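Local coordinates for protein CG14216 (Drosophila melanogaster, PDB 3OMX) that probably dephosphorylates phosphoserine and phosphothreonine in the C-terminal domain of RNA polymerase II, with a role in RNA processing and termination, at residues A[14-19]-A[82-87]. Numbering follows the deposited sequence.
Sequences RSMEAH and DRNRRI. With VO4 (vanadate ion), chain E.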
ATOM      1  N   ARG A  14      -0.739   2.872   5.908  1.00 40.34           N
ATOM      2  CA  ARG A  14       0.551   2.527   5.465  1.00 38.71           C
ATOM      3  C   ARG A  14       0.721   2.656   3.938  1.00 41.54           C
ATOM      4  O   ARG A  14       1.788   2.959   3.419  1.00 39.24           O
ATOM      5  CB  ARG A  14       0.854   1.097   5.850  1.00 37.25           C
ATOM      6  CG  ARG A  14       1.013   0.877   7.302  1.00 39.91           C
ATOM      7  CD  ARG A  14       0.942  -0.584   7.588  1.00 38.41           C
ATOM      8  NE  ARG A  14      -0.418  -1.126   7.436  1.00 38.78           N
ATOM      9  CZ  ARG A  14      -0.708  -2.414   7.697  1.00 42.20           C
ATOM     10  NH1 ARG A  14       0.214  -3.249   8.135  1.00 39.96           N
ATOM     11  NH2 ARG A  14      -1.915  -2.882   7.524  1.00 43.30           N
ATOM     12  N   SER A  15      -0.280   2.252   3.192  1.00 41.17           N
ATOM     13  CA  SER A  15      -0.124   2.314   1.779  1.00 39.59           C
ATOM     14  C   SER A  15      -0.134   3.806   1.338  1.00 40.16           C
ATOM     15  O   SER A  15       0.591   4.152   0.484  1.00 37.98           O
ATOM     16  CB  SER A  15      -1.218   1.493   1.152  1.00 41.27           C
ATOM     17  OG  SER A  15      -2.424   2.095   1.349  1.00 40.62           O
ATOM     18  N   MET A  16      -0.878   4.674   2.018  1.00 39.05           N
ATOM     19  CA  MET A  16      -0.964   6.072   1.645  1.00 40.85           C
ATOM     20  C   MET A  16       0.281   6.955   2.114  1.00 47.23           C
ATOM     21  O   MET A  16       0.728   7.834   1.368  1.00 46.60           O
ATOM     22  CB  MET A  16      -2.275   6.652   2.082  1.00 41.83           C
ATOM     23  CG  MET A  16      -3.475   6.167   1.217  1.00 41.29           C
ATOM     24  SD  MET A  16      -3.383   6.801  -0.429  1.00 49.37           S
ATOM     25  CE  MET A  16      -4.049   8.433  -0.182  1.00 41.47           C
ATOM     26  N   GLU A  17       0.883   6.670   3.274  1.00 43.10           N
ATOM     27  CA  GLU A  17       2.139   7.283   3.611  1.00 43.45           C
ATOM     28  C   GLU A  17       3.202   6.918   2.620  1.00 45.14           C
ATOM     29  O   GLU A  17       4.035   7.727   2.292  1.00 46.53           O
ATOM     30  CB  GLU A  17       2.601   6.750   4.921  1.00 42.25           C
ATOM     31  CG  GLU A  17       3.646   7.576   5.591  1.00 50.17           C
ATOM     32  CD  GLU A  17       3.124   8.864   6.222  1.00 54.64           C
ATOM     33  OE1 GLU A  17       2.011   8.924   6.843  1.00 57.05           O
ATOM     34  OE2 GLU A  17       3.849   9.876   6.114  1.00 63.92           O
ATOM     35  N   ALA A  18       3.214   5.676   2.153  1.00 43.97           N
ATOM     36  CA  ALA A  18       4.235   5.255   1.235  1.00 41.52           C
ATOM     37  C   ALA A  18       3.944   5.828  -0.141  1.00 43.83           C
ATOM     38  O   ALA A  18       4.865   6.193  -0.850  1.00 43.85           O
ATOM     39  CB  ALA A  18       4.308   3.721   1.116  1.00 36.29           C
ATOM     40  N   HIS A  19       2.674   5.844  -0.519  1.00 44.18           N
ATOM     41  CA  HIS A  19       2.201   6.503  -1.735  1.00 44.00           C
ATOM     42  C   HIS A  19       2.797   7.904  -1.842  1.00 43.36           C
ATOM     43  O   HIS A  19       3.543   8.207  -2.782  1.00 42.35           O
ATOM     44  CB  HIS A  19       0.674   6.587  -1.762  1.00 41.36           C
ATOM     45  CG  HIS A  19       0.100   6.933  -3.134  1.00 42.46           C
ATOM     46  ND1 HIS A  19       0.589   7.968  -3.921  1.00 41.47           N
ATOM     47  CD2 HIS A  19      -1.020   6.512  -3.755  1.00 41.00           C
ATOM     48  CE1 HIS A  19      -0.133   8.074  -5.014  1.00 43.00           C
ATOM     49  NE2 HIS A  19      -1.136   7.216  -4.919  1.00 48.76           N
ATOM     50  N   ASP A  82      -7.595  14.010   5.878  1.00 56.35           N
ATOM     51  CA  ASP A  82      -7.048  15.235   5.328  1.00 59.57           C
ATOM     52  C   ASP A  82      -5.833  15.017   4.424  1.00 56.85           C
ATOM     53  O   ASP A  82      -5.751  15.534   3.343  1.00 53.08           O
ATOM     54  CB  ASP A  82      -6.584  16.128   6.482  1.00 63.84           C
ATOM     55  CG  ASP A  82      -6.353  17.559   6.042  1.00 67.51           C
ATOM     56  OD1 ASP A  82      -7.335  18.169   5.519  1.00 66.78           O
ATOM     57  OD2 ASP A  82      -5.214  18.040   6.240  1.00 65.09           O
ATOM     58  N   ARG A  83      -4.848  14.274   4.901  1.00 57.05           N
ATOM     59  CA  ARG A  83      -3.668  14.018   4.077  1.00 48.84           C
ATOM     60  C   ARG A  83      -4.007  13.187   2.862  1.00 50.44           C
ATOM     61  O   ARG A  83      -3.421  13.394   1.788  1.00 51.34           O
ATOM     62  CB  ARG A  83      -2.659  13.290   4.909  1.00 47.41           C
ATOM     63  CG  ARG A  83      -1.326  13.129   4.297  1.00 47.11           C
ATOM     64  CD  ARG A  83      -1.119  11.785   3.557  1.00 54.97           C
ATOM     65  NE  ARG A  83      -1.757  10.557   4.161  1.00 55.72           N
ATOM     66  CZ  ARG A  83      -1.165   9.666   4.967  1.00 52.51           C
ATOM     67  NH1 ARG A  83       0.090   9.830   5.318  1.00 51.93           N
ATOM     68  NH2 ARG A  83      -1.845   8.607   5.420  1.00 46.93           N
ATOM     69  N   ASN A  84      -4.965  12.249   2.984  1.00 48.04           N
ATOM     70  CA  ASN A  84      -5.240  11.359   1.853  1.00 48.68           C
ATOM     71  C   ASN A  84      -6.024  12.049   0.704  1.00 46.89           C
ATOM     72  O   ASN A  84      -5.804  11.781  -0.494  1.00 46.50           O
ATOM     73  CB  ASN A  84      -5.964  10.080   2.376  1.00 49.19           C
ATOM     74  CG  ASN A  84      -5.081   9.231   3.228  1.00 48.34           C
ATOM     75  OD1 ASN A  84      -3.839   9.416   3.334  1.00 45.34           O
ATOM     76  ND2 ASN A  84      -5.684   8.266   3.812  1.00 48.03           N
ATOM     77  N   ARG A  85      -7.015  12.825   1.114  1.00 42.92           N
ATOM     78  CA  ARG A  85      -7.862  13.726   0.308  1.00 50.12           C
ATOM     79  C   ARG A  85      -7.054  14.514  -0.796  1.00 49.39           C
ATOM     80  O   ARG A  85      -7.570  14.837  -1.800  1.00 50.26           O
ATOM     81  CB  ARG A  85      -8.251  14.816   1.306  1.00 53.75           C
ATOM     82  CG  ARG A  85      -9.519  15.402   1.153  1.00 61.84           C
ATOM     83  CD  ARG A  85      -9.653  16.555   2.123  1.00 61.40           C
ATOM     84  NE  ARG A  85      -8.773  17.665   1.761  1.00 68.09           N
ATOM     85  CZ  ARG A  85      -8.554  18.655   2.611  1.00 71.28           C
ATOM     86  NH1 ARG A  85      -9.206  18.577   3.821  1.00 72.47           N
ATOM     87  NH2 ARG A  85      -7.743  19.680   2.279  1.00 61.29           N
ATOM     88  N   ARG A  86      -5.809  14.838  -0.497  1.00 47.79           N
ATOM     89  CA  ARG A  86      -4.937  15.621  -1.273  1.00 50.34           C
ATOM     90  C   ARG A  86      -4.178  14.797  -2.246  1.00 49.97           C
ATOM     91  O   ARG A  86      -3.417  15.344  -3.059  1.00 46.21           O
ATOM     92  CB  ARG A  86      -3.929  16.370  -0.370  1.00 43.41           C
ATOM     93  CG  ARG A  86      -4.662  17.277   0.597  1.00 44.34           C
ATOM     94  CD  ARG A  86      -3.515  17.875   1.548  1.00 56.03           C
ATOM     95  NE  ARG A  86      -4.055  18.504   2.747  1.00 55.82           N
ATOM     96  CZ  ARG A  86      -4.291  19.808   2.809  1.00 61.63           C
ATOM     97  NH1 ARG A  86      -3.981  20.570   1.741  1.00 57.64           N
ATOM     98  NH2 ARG A  86      -4.878  20.348   3.890  1.00 57.60           N
ATOM     99  N   ILE A  87      -4.306  13.471  -2.165  1.00 48.77           N
ATOM    100  CA  ILE A  87      -3.485  12.659  -3.023  1.00 42.40           C
ATOM    101  C   ILE A  87      -4.427  12.088  -4.041  1.00 43.04           C
ATOM    102  O   ILE A  87      -4.064  11.846  -5.175  1.00 45.21           O
ATOM    103  CB  ILE A  87      -2.739  11.518  -2.190  1.00 48.91           C
ATOM    104  CG1 ILE A  87      -1.588  12.106  -1.374  1.00 51.23           C
ATOM    105  CG2 ILE A  87      -2.130  10.392  -3.059  1.00 44.27           C
ATOM    106  CD1 ILE A  87      -1.133  11.078  -0.266  1.00 44.26           C
TER
HETATM  107  V   VO4 E 300      -3.755   0.352   5.963  1.00 48.57           V
HETATM  108  O1  VO4 E 300      -4.497   0.653   7.759  1.00 52.20           O
HETATM  109  O2  VO4 E 300      -5.198   1.442   5.436  1.00 49.23           O
HETATM  110  O3  VO4 E 300      -4.268  -1.517   6.267  1.00 46.69           O
HETATM  111  O4  VO4 E 300      -2.164   0.843   6.840  1.00 46.68           O
HETATM  112  O   HOH W   1      -0.557   7.893   7.734  1.00 50.08           O
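Glu17 and Arg83 form a salt bridge between helix 14-24 and helix 77-85, with OE1 of Glu17 2.6 Å from NH1 of Arg83. The donor keeps the acceptor in its guanidinium plane, yet reaches the carboxylate from above, the two planes lying 65° apart. A water links the same pair, donating to Glu17 OE1 and accepting from Arg83 NH2. Asn84, the next residue on the same helix as Arg83, helps fix the guanidinium: its OD1 takes a bond from Arg83 NE at 2.5 Å and a weak one from NH2. Were Arg83 an alanine, the Glu17 carboxylate would probably lose this counter-charge and Asn84 OD1 the two N-H groups that reach it. Helix 14-24 follows the CX5R P-loop, Cys8 to Arg14, of a fold related to low-molecular-weight protein tyrosine phosphatases; at its start Arg14 grips vanadate through its backbone N, NE and NH2, while Asn84 ND2 bonds Met12 O in that loop. Farther along helix 14-24 the contact turns to carbon packing. Bent at chi2 and chi3, Met16 lays CE against Asn84 CB at 3.6 Å. The same methyl meets Ile87 CB, just past helix 77-85, at 3.9 Å. Beyond it, Ile87 CG2 sits over the face of the His19 ring, a CH-pi contact 3.7 Å from the centroid.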